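PDB 6Q2F: glycoside hydrolase family protein from Novosphingobium sp. PP1Y, which probably hydrolyses terminal alpha-L-rhamnose residues from rhamnose-containing glycosides, as an alpha-L-rhamnosidase. Local coordinates for residues H60-N65 with L93-I98; G64-D69 with S680-V685; T647-P652 with L694-Q699. All blocks are in the same frame, centred on the assembly; numbering follows the deposited sequence.

Contact 1 (H60-N65 with L93-I98)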
# COMPACT_ATOMS: atom_id res chain seq x y z
N HIS A 60 -2.27 9.74 -16.70
CA HIS A 60 -1.15 9.13 -17.40
C HIS A 60 -1.09 9.61 -18.84
O HIS A 60 -2.09 9.60 -19.55
CB HIS A 60 -1.27 7.61 -17.37
CG HIS A 60 -1.07 7.00 -16.01
ND1 HIS A 60 -2.08 6.90 -15.08
CD2 HIS A 60 0.03 6.45 -15.45
CE1 HIS A 60 -1.61 6.32 -13.99
NE2 HIS A 60 -0.33 6.04 -14.19
N TRP A 61 0.10 10.02 -19.27
CA TRP A 61 0.39 10.27 -20.67
C TRP A 61 0.92 8.98 -21.28
O TRP A 61 2.02 8.54 -20.95
CB TRP A 61 1.42 11.40 -20.81
CG TRP A 61 0.89 12.77 -20.53
CD1 TRP A 61 -0.34 13.10 -20.07
CD2 TRP A 61 1.61 14.00 -20.69
NE1 TRP A 61 -0.44 14.46 -19.93
CE2 TRP A 61 0.75 15.04 -20.31
CE3 TRP A 61 2.92 14.32 -21.10
CZ2 TRP A 61 1.12 16.38 -20.37
CZ3 TRP A 61 3.28 15.64 -21.17
CH2 TRP A 61 2.39 16.66 -20.79
N MSE A 62 0.13 8.35 -22.15
CA MSE A 62 0.42 7.01 -22.61
C MSE A 62 1.38 6.99 -23.82
O MSE A 62 0.95 7.21 -24.94
CB MSE A 62 -0.88 6.27 -22.98
CG MSE A 62 -1.86 6.00 -21.83
SE MSE A 62 -1.00 5.31 -20.22
CE MSE A 62 -0.29 3.72 -21.10
N ASN A 63 2.67 6.72 -23.57
CA ASN A 63 3.62 6.41 -24.64
C ASN A 63 3.69 7.51 -25.70
O ASN A 63 3.64 7.26 -26.90
CB ASN A 63 3.25 5.06 -25.28
CG ASN A 63 4.37 4.46 -26.13
OD1 ASN A 63 4.14 3.48 -26.84
ND2 ASN A 63 5.58 5.03 -26.05
N GLY A 64 3.80 8.76 -25.24
CA GLY A 64 3.91 9.86 -26.18
C GLY A 64 2.61 10.30 -26.84
O GLY A 64 2.63 11.25 -27.64
N ASN A 65 1.48 9.64 -26.56
CA ASN A 65 0.19 10.03 -27.13
C ASN A 65 -0.32 11.27 -26.40
O ASN A 65 -1.12 11.19 -25.45
CB ASN A 65 -0.80 8.88 -27.03
CG ASN A 65 -0.56 7.83 -28.10
OD1 ASN A 65 -0.67 8.11 -29.28
ND2 ASN A 65 -0.25 6.61 -27.69
N LEU A 93 4.64 2.76 -21.58
CA LEU A 93 4.05 1.45 -21.82
C LEU A 93 3.59 1.38 -23.26
O LEU A 93 2.95 2.32 -23.76
CB LEU A 93 2.87 1.20 -20.88
CG LEU A 93 3.17 1.18 -19.38
CD1 LEU A 93 1.96 0.69 -18.61
CD2 LEU A 93 4.36 0.27 -19.09
N GLN A 94 3.91 0.28 -23.93
CA GLN A 94 3.61 0.13 -25.35
C GLN A 94 2.12 0.37 -25.63
O GLN A 94 1.25 -0.34 -25.12
CB GLN A 94 4.02 -1.26 -25.82
CG GLN A 94 3.77 -1.48 -27.31
CD GLN A 94 4.66 -2.55 -27.90
OE1 GLN A 94 5.24 -2.35 -28.96
NE2 GLN A 94 4.76 -3.68 -27.22
N THR A 95 1.84 1.40 -26.43
CA THR A 95 0.48 1.87 -26.71
C THR A 95 0.42 2.25 -28.19
O THR A 95 1.34 2.92 -28.68
CB THR A 95 0.08 3.09 -25.87
OG1 THR A 95 0.28 2.82 -24.48
CG2 THR A 95 -1.38 3.43 -26.10
N PRO A 96 -0.63 1.86 -28.91
CA PRO A 96 -0.72 2.24 -30.32
C PRO A 96 -0.67 3.75 -30.48
O PRO A 96 -1.14 4.51 -29.63
CB PRO A 96 -2.06 1.66 -30.78
CG PRO A 96 -2.36 0.57 -29.77
CD PRO A 96 -1.80 1.07 -28.48
N GLN A 97 -0.05 4.18 -31.56
CA GLN A 97 0.06 5.60 -31.87
C GLN A 97 -1.24 6.06 -32.51
O GLN A 97 -1.60 5.60 -33.59
CB GLN A 97 1.24 5.87 -32.79
CG GLN A 97 1.53 7.35 -32.98
CD GLN A 97 2.61 7.60 -34.00
OE1 GLN A 97 3.56 6.83 -34.12
NE2 GLN A 97 2.45 8.68 -34.77
N ILE A 98 -1.96 6.94 -31.82
CA ILE A 98 -3.18 7.54 -32.34
C ILE A 98 -3.03 9.03 -32.52
O ILE A 98 -3.99 9.70 -32.90
CB ILE A 98 -4.38 7.21 -31.44
CG1 ILE A 98 -4.20 7.87 -30.08
CG2 ILE A 98 -4.46 5.71 -31.24
CD1 ILE A 98 -5.50 7.97 -29.28
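Leu93 meets the selenomethionine Met62 through its CB, 4.0 Å from Met62 CE, the terminal methyl of a chain bent twice. The carbonyl of Leu93 faces Asn63 CB and accepts the hydroxyl of Thr95, with Thr95 OG1 2.8 Å from Leu93 O and lying above the carbonyl plane. That same hydroxyl oxygen lies against Met62 CE, and the two side chains cross at about a right angle. From the backbone of Thr95, N donates to Asn63 OD1 (3.1 Å); Asn63 reaches it because its CG stands anti to the backbone N (chi1 -165°). Thr95 CG2 rests beside Asn65 ND2. At Pro96 the carbonyl takes over: Asn65 ND2 donates to Pro96 O (3.0 Å) from above its plane, and also to Met62 O (3.1 Å), which Asn65 N reaches from the opposite face. Beyond Gln97, Ile98 N makes a nearly straight bond to Asn65 OD1 (3.1 Å, 165°), while Ile98 CG1 lies against that oxygen. A leucine in place of Asn65 would probably leave Ile98 N and Pro96 O without their mates and let the second loop drift from the first. The first loop opens with a type I' turn, Met62 to Asn65, and the arrangement joins the loops that follow two adjacent parallel strands, 56-62 and 85-91, of a (beta/alpha)8 barrel.

Contact 2 (G64-D69 with S680-V685)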
# COMPACT_ATOMS: atom_id res chain seq x y z
N GLY A 64 3.80 8.76 -25.24
CA GLY A 64 3.91 9.86 -26.18
C GLY A 64 2.61 10.30 -26.84
O GLY A 64 2.63 11.25 -27.64
N ASN A 65 1.48 9.64 -26.56
CA ASN A 65 0.19 10.03 -27.13
C ASN A 65 -0.32 11.27 -26.40
O ASN A 65 -1.12 11.19 -25.45
CB ASN A 65 -0.80 8.88 -27.03
CG ASN A 65 -0.56 7.83 -28.10
OD1 ASN A 65 -0.67 8.11 -29.28
ND2 ASN A 65 -0.25 6.61 -27.69
N ILE A 66 0.12 12.44 -26.86
CA ILE A 66 -0.04 13.70 -26.12
C ILE A 66 -0.28 14.82 -27.11
O ILE A 66 0.47 14.95 -28.08
CB ILE A 66 1.22 14.04 -25.29
CG1 ILE A 66 1.63 12.88 -24.38
CG2 ILE A 66 1.02 15.33 -24.52
CD1 ILE A 66 3.17 12.83 -24.15
N THR A 67 -1.29 15.65 -26.86
CA THR A 67 -1.42 16.91 -27.58
C THR A 67 -1.86 18.00 -26.61
O THR A 67 -2.54 17.72 -25.62
CB THR A 67 -2.42 16.87 -28.75
OG1 THR A 67 -3.74 16.68 -28.25
CG2 THR A 67 -2.10 15.77 -29.77
N LYS A 68 -1.47 19.24 -26.92
CA LYS A 68 -1.97 20.37 -26.14
C LYS A 68 -3.48 20.51 -26.26
O LYS A 68 -4.17 20.84 -25.29
CB LYS A 68 -1.27 21.65 -26.57
CG LYS A 68 0.12 21.80 -25.91
CD LYS A 68 1.07 22.52 -26.83
CE LYS A 68 1.22 23.96 -26.41
NZ LYS A 68 1.97 24.73 -27.41
N ASP A 69 -4.01 20.26 -27.46
CA ASP A 69 -5.45 20.34 -27.65
C ASP A 69 -6.18 19.41 -26.70
O ASP A 69 -7.17 19.80 -26.07
CB ASP A 69 -5.81 20.01 -29.09
CG ASP A 69 -7.31 19.98 -29.31
OD1 ASP A 69 -7.93 21.05 -29.27
OD2 ASP A 69 -7.86 18.88 -29.50
N SER A 680 -7.28 8.64 -14.96
CA SER A 680 -7.81 9.46 -15.96
C SER A 680 -6.70 9.60 -16.99
O SER A 680 -5.97 10.54 -16.98
CB SER A 680 -8.19 10.80 -15.38
OG SER A 680 -8.95 11.53 -16.25
N VAL A 681 -6.59 8.63 -17.86
CA VAL A 681 -5.61 8.67 -18.94
C VAL A 681 -5.85 9.91 -19.81
O VAL A 681 -7.00 10.29 -20.08
CB VAL A 681 -5.69 7.36 -19.74
CG1 VAL A 681 -5.16 7.54 -21.14
CG2 VAL A 681 -4.91 6.26 -19.03
N HIS A 682 -4.77 10.54 -20.23
CA HIS A 682 -4.86 11.72 -21.09
C HIS A 682 -5.43 11.35 -22.46
O HIS A 682 -4.98 10.38 -23.08
CB HIS A 682 -3.48 12.34 -21.26
CG HIS A 682 -3.36 13.25 -22.44
ND1 HIS A 682 -4.20 14.33 -22.64
CD2 HIS A 682 -2.48 13.26 -23.48
CE1 HIS A 682 -3.85 14.96 -23.75
NE2 HIS A 682 -2.81 14.33 -24.27
N VAL A 683 -6.40 12.13 -22.92
CA VAL A 683 -7.07 11.92 -24.20
C VAL A 683 -6.48 12.87 -25.23
O VAL A 683 -6.78 14.07 -25.21
CB VAL A 683 -8.59 12.11 -24.07
CG1 VAL A 683 -9.27 11.98 -25.44
CG2 VAL A 683 -9.15 11.12 -23.08
N PRO A 684 -5.60 12.40 -26.11
CA PRO A 684 -4.93 13.34 -27.04
C PRO A 684 -5.75 13.71 -28.26
O PRO A 684 -5.50 14.78 -28.83
CB PRO A 684 -3.67 12.56 -27.46
CG PRO A 684 -4.17 11.15 -27.48
CD PRO A 684 -5.01 11.06 -26.19
N VAL A 685 -6.69 12.87 -28.68
CA VAL A 685 -7.51 13.11 -29.86
C VAL A 685 -8.94 12.69 -29.53
O VAL A 685 -9.16 11.77 -28.74
CB VAL A 685 -6.98 12.37 -31.12
CG1 VAL A 685 -5.56 12.81 -31.46
CG2 VAL A 685 -6.99 10.88 -30.90
O HOH W 1 -2.07 9.64 -23.38
O HOH W 2 -6.63 16.78 -30.65
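Thr67 OG1 donates to Pro684 O at 2.7 Å, lying in the carbonyl plane on a lone pair. The backbone N of the same threonine makes a longer bond to His682 NE2 (3.3 Å, 157°), entering only 6° out of the ring plane. Ile66 CA sits at that same imidazole edge, 3.4 Å from His682 NE2, and Ile66 CG2 touches the ring near NE2, the two side chains crossing at about a right angle. Pro684 turns its ring toward the backbone of Asn65: Pro684 CB is 3.5 Å from Asn65 O, and Pro684 CG approaches Asn65 CB. The proline also backs the histidine, since Pro684 N lies over one face of the imidazole, offset toward the rim.

Two waters extend this shell. One donates to His682 O and, at 2.8 Å from the water oxygen, to Asn65 O, bridging the two backbones; the other donates to Asp69 OD2 and, at 2.9 Å from the water oxygen, to Pro684 O, giving that carbonyl a second donor beside the threonine. Farther out, Thr67 is the N-cap of helix 68-81. Its OG1 sits between the backbone N and the carbonyl carbon (chi1 66°), where it can accept from Gly70 N while giving its own proton to Pro684. The same helix holds the histidine from behind, for Asp74 OD2 accepts from His682 ND1 and from Val683 N, and Ile71 touches the histidine side chain.

With a backbone N-H donating to NE2 and a carboxylate facing ND1, His682 is likely to be a neutral ring carrying its proton on ND1, polarised by Asp74 and fixed in rotation by a bond at each nitrogen.

Contact 3 (T647-P652 with L694-Q699); sequences TASMAP and LAIFGQ
Ala648 O is gripped from several directions by the opposing strand. Gly698 N donates to it at 2.8 Å, tilted 34° from the carbonyl plane, and Phe697 CA adds a CA-H...O contact of 3.1 Å to Ala648 O. Phe697 also brings its ring edge to this oxygen, with CD1 3.4 Å from Ala648 O. In return Ala648 N donates to Gly698 O (3.2 Å), but from well above that carbonyl's plane; His678 ND1 is a further partner of Gly698 O. Ala648 and Gly698 thus form an antiparallel hydrogen-bonded pair, and the glycine brings no side chain up against Ala648 CB. Ser649 and Phe697 make the neighbouring non-hydrogen-bonded pair, directed to the other face of the sheet.

Strand 642-649 is one of the parallel strands of the (beta/alpha)8 barrel and carries the sodium ligand Glu644; strand 697-698 adds a short antiparallel neighbour at its C-terminal end, with the side chain of Thr647 about 7 Å from the sodium ion. Phe697 crosses Thr647 obliquely, the methyl Thr647 CG2 lying 4.2 Å from Phe697 CD1, and Trp610 touches both. Ile696 covers a face of the phenyl ring, its CG1 3.7 Å above the centre, a position given by chi1 58°, which sets CG1 between backbone N and carbonyl carbon. The carbonyl of Ile696, at the close of a type II' turn from Leu694 to Phe697, accepts from Met650 N nearly straight (168°). At the other end a cis peptide precedes Gln699, whose NE2 bonds Met646 O and lies beside Ala648 CB.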
# COMPACT_ATOMS: atom_id res chain seq x y z
N THR A 647 -8.26 1.20 -8.55
CA THR A 647 -7.56 0.47 -9.59
C THR A 647 -8.32 -0.81 -9.90
O THR A 647 -8.83 -1.48 -8.99
CB THR A 647 -6.13 0.14 -9.16
OG1 THR A 647 -5.46 1.35 -8.82
CG2 THR A 647 -5.41 -0.56 -10.30
N ALA A 648 -8.44 -1.12 -11.18
CA ALA A 648 -9.18 -2.28 -11.65
C ALA A 648 -8.36 -3.00 -12.70
O ALA A 648 -7.65 -2.38 -13.49
CB ALA A 648 -10.54 -1.88 -12.23
N SER A 649 -8.47 -4.32 -12.70
CA SER A 649 -7.72 -5.17 -13.60
C SER A 649 -8.67 -5.99 -14.47
O SER A 649 -9.56 -6.66 -13.94
CB SER A 649 -6.77 -6.08 -12.80
OG SER A 649 -6.14 -7.00 -13.65
N MSE A 650 -8.47 -5.91 -15.78
CA MSE A 650 -9.19 -6.74 -16.75
C MSE A 650 -10.71 -6.61 -16.62
O MSE A 650 -11.44 -7.60 -16.59
CB MSE A 650 -8.75 -8.19 -16.62
CG MSE A 650 -7.30 -8.40 -17.03
SE MSE A 650 -6.73 -10.25 -16.97
CE MSE A 650 -6.49 -10.53 -15.06
N ALA A 651 -11.17 -5.36 -16.54
CA ALA A 651 -12.60 -5.04 -16.49
C ALA A 651 -12.85 -3.81 -17.36
O ALA A 651 -13.17 -2.73 -16.86
CB ALA A 651 -13.07 -4.83 -15.05
N PRO A 652 -12.72 -3.96 -18.67
CA PRO A 652 -12.73 -2.79 -19.58
C PRO A 652 -14.02 -1.99 -19.50
O PRO A 652 -15.10 -2.48 -19.84
CB PRO A 652 -12.55 -3.42 -20.96
CG PRO A 652 -12.10 -4.81 -20.71
CD PRO A 652 -12.66 -5.23 -19.41
N LEU A 694 -4.80 2.73 -19.64
CA LEU A 694 -3.50 2.40 -19.08
C LEU A 694 -3.37 0.91 -19.07
O LEU A 694 -3.62 0.28 -18.10
CB LEU A 694 -3.39 2.94 -17.66
CG LEU A 694 -2.23 2.44 -16.81
CD1 LEU A 694 -0.90 2.86 -17.37
CD2 LEU A 694 -2.34 2.83 -15.36
N ALA A 695 -3.01 0.36 -20.20
CA ALA A 695 -2.88 -1.07 -20.37
C ALA A 695 -4.19 -1.79 -20.01
O ALA A 695 -5.20 -1.42 -20.47
CB ALA A 695 -1.69 -1.61 -19.62
N ILE A 696 -4.13 -2.78 -19.17
CA ILE A 696 -5.29 -3.55 -18.80
C ILE A 696 -5.95 -2.99 -17.58
O ILE A 696 -6.72 -3.65 -16.95
CB ILE A 696 -4.87 -4.96 -18.42
CG1 ILE A 696 -3.87 -4.92 -17.29
CG2 ILE A 696 -4.26 -5.70 -19.58
CD1 ILE A 696 -3.63 -6.28 -16.70
N PHE A 697 -5.61 -1.79 -17.18
CA PHE A 697 -6.18 -1.28 -15.97
C PHE A 697 -7.17 -0.18 -16.09
O PHE A 697 -7.09 0.64 -16.95
CB PHE A 697 -5.08 -0.76 -15.05
CG PHE A 697 -4.04 -1.76 -14.71
CD1 PHE A 697 -4.24 -2.66 -13.74
CD2 PHE A 697 -2.85 -1.75 -15.35
CE1 PHE A 697 -3.29 -3.58 -13.43
CE2 PHE A 697 -1.88 -2.65 -15.04
CZ PHE A 697 -2.11 -3.58 -14.07
N GLY A 698 -8.10 -0.18 -15.17
CA GLY A 698 -9.09 0.86 -15.05
C GLY A 698 -8.67 1.56 -13.77
O GLY A 698 -7.68 1.19 -13.25
N GLN A 699 -9.39 2.55 -13.26
CA GLN A 699 -10.58 3.10 -13.83
C GLN A 699 -10.30 3.78 -15.13
O GLN A 699 -9.19 4.10 -15.43
CB GLN A 699 -11.21 4.13 -12.90
CG GLN A 699 -11.75 3.57 -11.63
CD GLN A 699 -12.86 2.60 -11.86
OE1 GLN A 699 -13.84 2.93 -12.45
NE2 GLN A 699 -12.71 1.41 -11.39

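Overall arrangement
From the N terminus, contacts 1 and 2 start from the same stretch after strand 56-62 and share Gly64 and Asn65. Contact 1 closes at 93-98, after helix 68-81 and strand 85-91, long before contact 2 closes at 680-685. Contact 2 joins the turn between strand 56-62 and helix 68-81 to the loop after strand 674-677, and a probable hydrogen bond from His682 N to His60 O joins contacts 1 and 2. Contact 3 follows contact 1 but crosses contact 2, since 680-685 falls between its segments; it adds strand 697-698 to the end of strand 642-649. Leu694 knits all three: its methyls pack on His60, Met62 and Leu93, and its N meets Val681.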